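Local coordinates for adhesion G-protein coupled receptor G6 (PDB 6V55) that acts as an adhesion G-protein coupled receptor linked to myelination, with a calcium-binding, glycosylated extracellular region that probably controls its signalling, at residues A[683-688]-A[739-745]; A[534-538]-A[574-579]. One frame throughout, in Å; residues are numbered along the deposited sequence.

Interaction 1: A[683-688]-A[739-745]. Unlike the reference sequence in segment 739-745: Trp745 (reference Cys).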
ATOM      1  N   PHE A 683      24.081  12.840 -30.615  1.00 21.92           N
ATOM      2  CA  PHE A 683      24.908  13.391 -31.682  1.00 24.12           C
ATOM      3  C   PHE A 683      25.556  14.709 -31.267  1.00 26.37           C
ATOM      4  O   PHE A 683      25.665  15.654 -32.063  1.00 29.16           O
ATOM      5  CB  PHE A 683      24.090  13.583 -32.958  1.00 24.55           C
ATOM      6  CG  PHE A 683      23.450  12.324 -33.473  1.00 20.57           C
ATOM      7  CD1 PHE A 683      22.140  12.003 -33.121  1.00 16.73           C
ATOM      8  CD2 PHE A 683      24.151  11.467 -34.321  1.00 16.88           C
ATOM      9  CE1 PHE A 683      21.540  10.852 -33.597  1.00 13.56           C
ATOM     10  CE2 PHE A 683      23.549  10.307 -34.802  1.00 17.15           C
ATOM     11  CZ  PHE A 683      22.239  10.003 -34.432  1.00 14.23           C
ATOM     12  N   GLN A 684      26.020  14.778 -30.024  1.00 26.29           N
ATOM     13  CA  GLN A 684      26.618  15.998 -29.497  1.00 31.04           C
ATOM     14  C   GLN A 684      28.015  16.225 -30.068  1.00 31.36           C
ATOM     15  O   GLN A 684      28.804  15.287 -30.221  1.00 30.04           O
ATOM     16  CB  GLN A 684      26.671  15.929 -27.974  1.00 32.33           C
ATOM     17  CG  GLN A 684      25.292  15.753 -27.372  1.00 35.72           C
ATOM     18  CD  GLN A 684      25.314  15.712 -25.872  1.00 41.53           C
ATOM     19  OE1 GLN A 684      26.105  16.405 -25.240  1.00 46.09           O
ATOM     20  NE2 GLN A 684      24.418  14.930 -25.284  1.00 42.21           N
ATOM     21  N   ASP A 685      28.304  17.484 -30.394  1.00 32.18           N
ATOM     22  CA  ASP A 685      29.559  17.892 -31.023  1.00 32.33           C
ATOM     23  C   ASP A 685      29.978  19.202 -30.368  1.00 35.71           C
ATOM     24  O   ASP A 685      29.302  20.225 -30.541  1.00 36.71           O
ATOM     25  CB  ASP A 685      29.377  18.062 -32.533  1.00 30.92           C
ATOM     26  CG  ASP A 685      30.686  18.017 -33.316  1.00 33.52           C
ATOM     27  OD1 ASP A 685      31.760  18.367 -32.781  1.00 35.53           O
ATOM     28  OD2 ASP A 685      30.632  17.643 -34.510  1.00 34.46           O
ATOM     29  N   HIS A 686      31.086  19.176 -29.626  1.00 34.36           N
ATOM     30  CA  HIS A 686      31.626  20.379 -29.013  1.00 35.16           C
ATOM     31  C   HIS A 686      32.719  21.038 -29.860  1.00 35.32           C
ATOM     32  O   HIS A 686      33.380  21.968 -29.385  1.00 35.11           O
ATOM     33  CB  HIS A 686      32.155  20.058 -27.619  1.00 41.09           C
ATOM     34  CG  HIS A 686      31.082  19.726 -26.628  1.00 51.04           C
ATOM     35  ND1 HIS A 686      31.349  19.127 -25.414  1.00 55.13           N
ATOM     36  CD2 HIS A 686      29.741  19.904 -26.673  1.00 52.81           C
ATOM     37  CE1 HIS A 686      30.218  18.946 -24.757  1.00 55.80           C
ATOM     38  NE2 HIS A 686      29.227  19.409 -25.499  1.00 53.88           N
ATOM     39  N   GLN A 687      32.923  20.576 -31.096  1.00 32.09           N
ATOM     40  CA  GLN A 687      33.824  21.221 -32.043  1.00 28.61           C
ATOM     41  C   GLN A 687      33.035  21.730 -33.244  1.00 32.20           C
ATOM     42  O   GLN A 687      33.419  21.509 -34.393  1.00 34.08           O
ATOM     43  CB  GLN A 687      34.926  20.253 -32.481  1.00 27.95           C
ATOM     44  CG  GLN A 687      36.110  20.220 -31.514  1.00 34.43           C
ATOM     45  CD  GLN A 687      37.135  19.141 -31.848  1.00 42.86           C
ATOM     46  OE1 GLN A 687      37.424  18.276 -31.021  1.00 48.01           O
ATOM     47  NE2 GLN A 687      37.700  19.196 -33.056  1.00 44.75           N
ATOM     48  N   ASN A 688      31.924  22.410 -32.995  1.00 38.22           N
ATOM     49  CA  ASN A 688      31.012  22.798 -34.059  1.00 43.09           C
ATOM     50  C   ASN A 688      31.070  24.276 -34.399  1.00 42.05           C
ATOM     51  O   ASN A 688      30.272  24.720 -35.236  1.00 43.59           O
ATOM     52  CB  ASN A 688      29.575  22.425 -33.678  1.00 47.14           C
ATOM     53  CG  ASN A 688      29.077  21.212 -34.431  1.00 51.27           C
ATOM     54  OD1 ASN A 688      29.745  20.727 -35.352  1.00 53.89           O
ATOM     55  ND2 ASN A 688      27.898  20.710 -34.047  1.00 51.02           N
ATOM     56  N   GLN A 739      37.656  13.261 -33.932  1.00 27.81           N
ATOM     57  CA  GLN A 739      37.917  13.520 -32.511  1.00 29.69           C
ATOM     58  C   GLN A 739      38.396  12.267 -31.769  1.00 31.86           C
ATOM     59  O   GLN A 739      37.766  11.802 -30.821  1.00 32.22           O
ATOM     60  CB  GLN A 739      36.686  14.144 -31.852  1.00 29.47           C
ATOM     61  CG  GLN A 739      36.204  15.391 -32.599  1.00 30.37           C
ATOM     62  CD  GLN A 739      34.954  16.006 -31.984  1.00 32.49           C
ATOM     63  OE1 GLN A 739      34.736  15.927 -30.765  1.00 31.27           O
ATOM     64  NE2 GLN A 739      34.119  16.618 -32.830  1.00 30.29           N
ATOM     65  N   ASN A 740      39.517  11.733 -32.274  1.00 37.56           N
ATOM     66  CA  ASN A 740      40.203  10.519 -31.808  1.00 39.84           C
ATOM     67  C   ASN A 740      39.260   9.318 -31.761  1.00 34.81           C
ATOM     68  O   ASN A 740      39.144   8.625 -30.739  1.00 35.24           O
ATOM     69  CB  ASN A 740      40.896  10.738 -30.460  1.00 45.73           C
ATOM     70  CG  ASN A 740      42.011   9.723 -30.218  1.00 53.82           C
ATOM     71  OD1 ASN A 740      42.550   9.137 -31.169  1.00 57.62           O
ATOM     72  ND2 ASN A 740      42.333   9.482 -28.949  1.00 54.64           N
ATOM     73  N   TYR A 741      38.538   9.141 -32.879  1.00 31.38           N
ATOM     74  CA  TYR A 741      37.634   8.015 -33.136  1.00 32.73           C
ATOM     75  C   TYR A 741      36.487   7.965 -32.119  1.00 35.14           C
ATOM     76  O   TYR A 741      36.068   6.894 -31.672  1.00 37.44           O
ATOM     77  CB  TYR A 741      38.410   6.691 -33.209  1.00 30.23           C
ATOM     78  CG  TYR A 741      39.553   6.757 -34.191  1.00 29.98           C
ATOM     79  CD1 TYR A 741      39.315   6.662 -35.567  1.00 29.25           C
ATOM     80  CD2 TYR A 741      40.865   6.954 -33.759  1.00 29.90           C
ATOM     81  CE1 TYR A 741      40.355   6.737 -36.489  1.00 26.81           C
ATOM     82  CE2 TYR A 741      41.910   7.034 -34.671  1.00 28.94           C
ATOM     83  CZ  TYR A 741      41.650   6.921 -36.034  1.00 30.73           C
ATOM     84  OH  TYR A 741      42.695   7.001 -36.948  1.00 38.52           O
ATOM     85  N   SER A 742      35.999   9.149 -31.729  1.00 32.11           N
ATOM     86  CA  SER A 742      34.802   9.281 -30.911  1.00 31.20           C
ATOM     87  C   SER A 742      33.588   9.767 -31.686  1.00 31.18           C
ATOM     88  O   SER A 742      32.468   9.401 -31.333  1.00 37.40           O
ATOM     89  CB  SER A 742      35.045  10.241 -29.739  1.00 32.13           C
ATOM     90  OG  SER A 742      34.882  11.591 -30.140  1.00 32.63           O
ATOM     91  N   GLY A 743      33.773  10.581 -32.727  1.00 24.38           N
ATOM     92  CA  GLY A 743      32.648  11.002 -33.540  1.00 21.40           C
ATOM     93  C   GLY A 743      32.372  12.493 -33.561  1.00 16.98           C
ATOM     94  O   GLY A 743      32.512  13.186 -32.545  1.00 17.51           O
ATOM     95  N   GLY A 744      31.971  12.989 -34.727  1.00 17.00           N
ATOM     96  CA  GLY A 744      31.626  14.388 -34.906  1.00 17.62           C
ATOM     97  C   GLY A 744      30.968  14.568 -36.253  1.00 17.45           C
ATOM     98  O   GLY A 744      30.990  13.667 -37.097  1.00 16.98           O
ATOM     99  N   TRP A 745      30.341  15.735 -36.434  1.00 18.11           N
ATOM    100  CA  TRP A 745      29.723  16.054 -37.717  1.00 19.38           C
ATOM    101  C   TRP A 745      30.803  16.380 -38.733  1.00 23.90           C
ATOM    102  O   TRP A 745      31.880  16.878 -38.390  1.00 22.69           O
ATOM    103  CB  TRP A 745      28.746  17.231 -37.608  1.00 20.88           C
ATOM    104  CG  TRP A 745      27.479  16.913 -36.844  1.00 26.94           C
ATOM    105  CD1 TRP A 745      27.089  17.449 -35.650  1.00 26.43           C
ATOM    106  CD2 TRP A 745      26.440  15.988 -37.225  1.00 26.53           C
ATOM    107  NE1 TRP A 745      25.883  16.912 -35.264  1.00 27.00           N
ATOM    108  CE2 TRP A 745      25.469  16.014 -36.211  1.00 23.26           C
ATOM    109  CE3 TRP A 745      26.252  15.127 -38.316  1.00 28.37           C
ATOM    110  CZ2 TRP A 745      24.328  15.233 -36.260  1.00 22.01           C
ATOM    111  CZ3 TRP A 745      25.106  14.349 -38.364  1.00 25.21           C
ATOM    112  CH2 TRP A 745      24.161  14.413 -37.346  1.00 22.40           C
TER
HETATM  113  O   HOH W   1      24.918  18.136 -32.751  1.00 24.15           O
HETATM  114  O   HOH W   2      32.655  18.312 -36.325  1.00 28.12           O

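Interaction 2: A[534-538]-A[574-579]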
ATOM      1  N   LYS A 534      24.029   8.839 -14.732  1.00 48.52           N
ATOM      2  CA  LYS A 534      24.852   8.788 -15.931  1.00 41.49           C
ATOM      3  C   LYS A 534      25.794   7.591 -15.900  1.00 38.57           C
ATOM      4  O   LYS A 534      26.074   7.023 -16.954  1.00 44.65           O
ATOM      5  CB  LYS A 534      25.606  10.117 -16.117  1.00 44.00           C
ATOM      6  CG  LYS A 534      26.996  10.262 -15.498  1.00 50.35           C
ATOM      7  CD  LYS A 534      27.878  11.270 -16.246  1.00 54.26           C
ATOM      8  CE  LYS A 534      28.252  10.781 -17.647  1.00 59.11           C
ATOM      9  NZ  LYS A 534      29.006   9.485 -17.651  1.00 61.64           N
ATOM     10  N   GLU A 535      26.184   7.119 -14.715  1.00 32.77           N
ATOM     11  CA  GLU A 535      27.058   5.959 -14.652  1.00 34.68           C
ATOM     12  C   GLU A 535      26.300   4.655 -14.853  1.00 31.09           C
ATOM     13  O   GLU A 535      26.884   3.707 -15.378  1.00 31.80           O
ATOM     14  CB  GLU A 535      27.842   5.930 -13.337  1.00 46.82           C
ATOM     15  CG  GLU A 535      28.635   7.221 -13.032  1.00 59.43           C
ATOM     16  CD  GLU A 535      27.839   8.256 -12.230  1.00 69.64           C
ATOM     17  OE1 GLU A 535      28.220   9.453 -12.255  1.00 66.64           O
ATOM     18  OE2 GLU A 535      26.846   7.859 -11.565  1.00 78.22           O
ATOM     19  N   GLU A 536      25.013   4.584 -14.476  1.00 30.33           N
ATOM     20  CA  GLU A 536      24.223   3.389 -14.787  1.00 27.53           C
ATOM     21  C   GLU A 536      23.915   3.308 -16.271  1.00 27.48           C
ATOM     22  O   GLU A 536      23.877   2.210 -16.842  1.00 27.91           O
ATOM     23  CB  GLU A 536      22.915   3.393 -14.011  1.00 30.73           C
ATOM     24  CG  GLU A 536      22.911   2.511 -12.785  1.00 34.96           C
ATOM     25  CD  GLU A 536      21.937   2.997 -11.716  1.00 39.57           C
ATOM     26  OE1 GLU A 536      21.142   3.930 -12.010  1.00 40.76           O
ATOM     27  OE2 GLU A 536      22.007   2.476 -10.570  1.00 38.74           O
ATOM     28  N   LEU A 537      23.735   4.464 -16.906  1.00 26.11           N
ATOM     29  CA  LEU A 537      23.349   4.525 -18.307  1.00 23.52           C
ATOM     30  C   LEU A 537      24.464   4.042 -19.234  1.00 28.97           C
ATOM     31  O   LEU A 537      24.186   3.330 -20.207  1.00 33.61           O
ATOM     32  CB  LEU A 537      22.946   5.952 -18.641  1.00 16.88           C
ATOM     33  CG  LEU A 537      22.214   6.108 -19.949  1.00 26.82           C
ATOM     34  CD1 LEU A 537      20.955   6.853 -19.662  1.00 30.31           C
ATOM     35  CD2 LEU A 537      23.065   6.860 -20.939  1.00 26.05           C
ATOM     36  N   THR A 538      25.730   4.397 -18.953  1.00 29.63           N
ATOM     37  CA  THR A 538      26.804   3.860 -19.791  1.00 29.65           C
ATOM     38  C   THR A 538      27.061   2.377 -19.502  1.00 31.65           C
ATOM     39  O   THR A 538      27.579   1.673 -20.377  1.00 35.09           O
ATOM     40  CB  THR A 538      28.116   4.681 -19.677  1.00 25.44           C
ATOM     41  OG1 THR A 538      28.895   4.266 -18.545  1.00 24.77           O
ATOM     42  CG2 THR A 538      27.845   6.193 -19.598  1.00 18.34           C
ATOM     43  N   ASP A 574      24.006  15.209 -20.505  1.00 42.03           N
ATOM     44  CA  ASP A 574      25.271  14.758 -19.941  1.00 46.59           C
ATOM     45  C   ASP A 574      25.283  13.260 -19.661  1.00 44.70           C
ATOM     46  O   ASP A 574      26.365  12.658 -19.637  1.00 44.27           O
ATOM     47  CB  ASP A 574      25.599  15.550 -18.673  1.00 54.95           C
ATOM     48  CG  ASP A 574      26.606  16.662 -18.934  1.00 62.79           C
ATOM     49  OD1 ASP A 574      26.697  17.094 -20.111  1.00 64.43           O
ATOM     50  OD2 ASP A 574      27.293  17.103 -17.977  1.00 65.38           O
ATOM     51  N   ALA A 575      24.112  12.643 -19.489  1.00 45.24           N
ATOM     52  CA  ALA A 575      24.062  11.196 -19.301  1.00 44.79           C
ATOM     53  C   ALA A 575      24.352  10.454 -20.602  1.00 44.60           C
ATOM     54  O   ALA A 575      25.089   9.458 -20.607  1.00 45.81           O
ATOM     55  CB  ALA A 575      22.701  10.791 -18.739  1.00 43.54           C
ATOM     56  N   GLN A 576      23.813  10.951 -21.716  1.00 41.16           N
ATOM     57  CA  GLN A 576      23.992  10.288 -22.999  1.00 39.55           C
ATOM     58  C   GLN A 576      25.406  10.427 -23.539  1.00 42.57           C
ATOM     59  O   GLN A 576      25.850   9.527 -24.262  1.00 42.47           O
ATOM     60  CB  GLN A 576      23.029  10.856 -24.040  1.00 35.40           C
ATOM     61  CG  GLN A 576      21.611  10.909 -23.618  1.00 27.90           C
ATOM     62  CD  GLN A 576      20.722  11.481 -24.695  1.00 25.63           C
ATOM     63  OE1 GLN A 576      20.790  11.070 -25.857  1.00 26.11           O
ATOM     64  NE2 GLN A 576      19.868  12.427 -24.315  1.00 26.29           N
ATOM     65  N   LYS A 577      26.118  11.525 -23.185  1.00 44.12           N
ATOM     66  CA  LYS A 577      27.343  11.948 -23.879  1.00 42.65           C
ATOM     67  C   LYS A 577      28.467  10.922 -23.776  1.00 42.67           C
ATOM     68  O   LYS A 577      29.140  10.641 -24.773  1.00 43.13           O
ATOM     69  CB  LYS A 577      27.826  13.303 -23.346  1.00 44.57           C
ATOM     70  CG  LYS A 577      28.734  14.060 -24.343  1.00 53.01           C
ATOM     71  CD  LYS A 577      29.048  15.523 -23.926  1.00 59.50           C
ATOM     72  CE  LYS A 577      29.868  15.643 -22.626  1.00 60.54           C
ATOM     73  NZ  LYS A 577      31.336  15.874 -22.865  1.00 59.26           N
ATOM     74  N   ASP A 578      28.609  10.279 -22.626  1.00 46.33           N
ATOM     75  CA  ASP A 578      29.606   9.231 -22.483  1.00 50.43           C
ATOM     76  C   ASP A 578      29.187   7.914 -23.133  1.00 44.22           C
ATOM     77  O   ASP A 578      30.057   7.143 -23.545  1.00 45.37           O
ATOM     78  CB  ASP A 578      29.904   9.023 -20.998  1.00 60.69           C
ATOM     79  CG  ASP A 578      31.007   9.933 -20.497  1.00 67.77           C
ATOM     80  OD1 ASP A 578      31.814   9.468 -19.657  1.00 72.35           O
ATOM     81  OD2 ASP A 578      31.073  11.098 -20.964  1.00 67.68           O
ATOM     82  N   ALA A 579      27.889   7.638 -23.245  1.00 38.24           N
ATOM     83  CA  ALA A 579      27.419   6.369 -23.787  1.00 31.04           C
ATOM     84  C   ALA A 579      26.971   6.434 -25.242  1.00 24.14           C
ATOM     85  O   ALA A 579      26.597   5.391 -25.788  1.00 24.05           O
ATOM     86  CB  ALA A 579      26.255   5.829 -22.953  1.00 29.24           C
TER

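Interaction 1: A[683-688]-A[739-745]
Asp685 meets the backbone of Trp745 where an Asx turn, in the loop between strands 671-677 and 697-701, is fastened to the GPS motif of what is probably the GAIN domain. The pair is a worked example of one carboxylate serving several donors. Its OD2 takes the amide N of Trp745 at 2.7 Å, in a bond that is nearly straight (165°) and arrives almost head-on to the oxygen. The other oxygen, Asp685 OD1, has two donors on opposite faces of the carboxylate plane. One is the backbone N of Gln687 at 3.0 Å, which closes the Asx turn; the other is Gln739 NE2 at 2.9 Å, which approaches from well above the plane while keeping the oxygen within its own amide plane. With CG anti to the backbone N (chi1 -160°), Asp685 swings its carboxylate across to the second segment and into reach of both donors there.

The amide of Gln687 stacks on that of Gln739, the planes 25° apart and Gln687 OE1 3.5 Å from Gln739 CD. Ser742 OG donates to the carbonyl O of Gln739, a bond within the turn that leads to strand 744-746. Farther along, Phe683 CB packs 3.7 Å from Trp745 CZ2, and the two rings lie near parallel but slid apart. Trp745, which departs from the reference sequence, also meets Trp734 edge-to-face and packs against the backbone of the bound peptide, probably the tethered segment that follows the GPS cleavage site. Two waters complete the polar network. One donates to both Asp685 OD2 and the carbonyl O of Trp745. The other lies in the indole plane, accepting from Trp745 NE1 at 3.0 Å and donating to Phe683 O at 2.7 Å.

Interaction 2: A[534-538]-A[574-579]
The carboxylate of Asp578 receives Lys534 over one of its faces: the ammonium stands well above the plane, displaced from CG to the side between CB and OD1, and it is Lys534 CE that lies nearly over CG, above the same face, so neither group comes in at the edge. The salt bridge is correspondingly loose, with Lys534 NZ 3.5 Å from Asp578 OD1, and probably acts through general electrostatic attraction more than a directed bond. The lysine gets there by curling, its chain bent at chi3 (-68°) and chi4. On the way its CE passes 3.3 Å from the carbonyl O of Asp574, one helical turn before Asp578, while its CB rests 3.7 Å from Ala575 CA.

A second flat group, the amide of Gln576, belongs to a side chain that starts away from this interface, and its NE2 is bonded to Ser571 O. Beyond the charged pair the contact is made mostly by methyl groups. Leu537 carries its CG anti to the backbone N (chi1 -166°) and brings CD2 against the backbone of Ala575, 3.3 Å from its carbonyl O, and 3.9 Å from Ala579 CB. Thr538 uses its methyl, with CG2 3.7 Å from Ala579 CB and also against CB of Asp578. The two alanines, one turn apart, present small surfaces, consistent with an axis separation of 8.5 Å between the segments, which run in roughly the same direction at 34° to each other. Such close helix-helix packing, with helix 534-550 against helix 573-593, is consistent with the helical subdomain of a GAIN domain.

Interaction 2 is complete along the chain before interaction 1 begins, so the two are in series, yet their centres lie about 16 Å apart and helix 573-593 joins them. The N-terminal part of that helix packs on helix 534-550 in interaction 2; the loop of interaction 1 lies against it too, with Gln684 OE1 3.3 Å and His686 CE1 3.7 Å from Lys577 CD. Gln684 NE2 also bonds to Glu573 O, and Phe683 and Ser742 touch Leu584 and Glu581 farther along. The helical bundle is thereby tied to the beta-rich region bearing the GPS motif, as expected for the two subdomains of a GAIN domain.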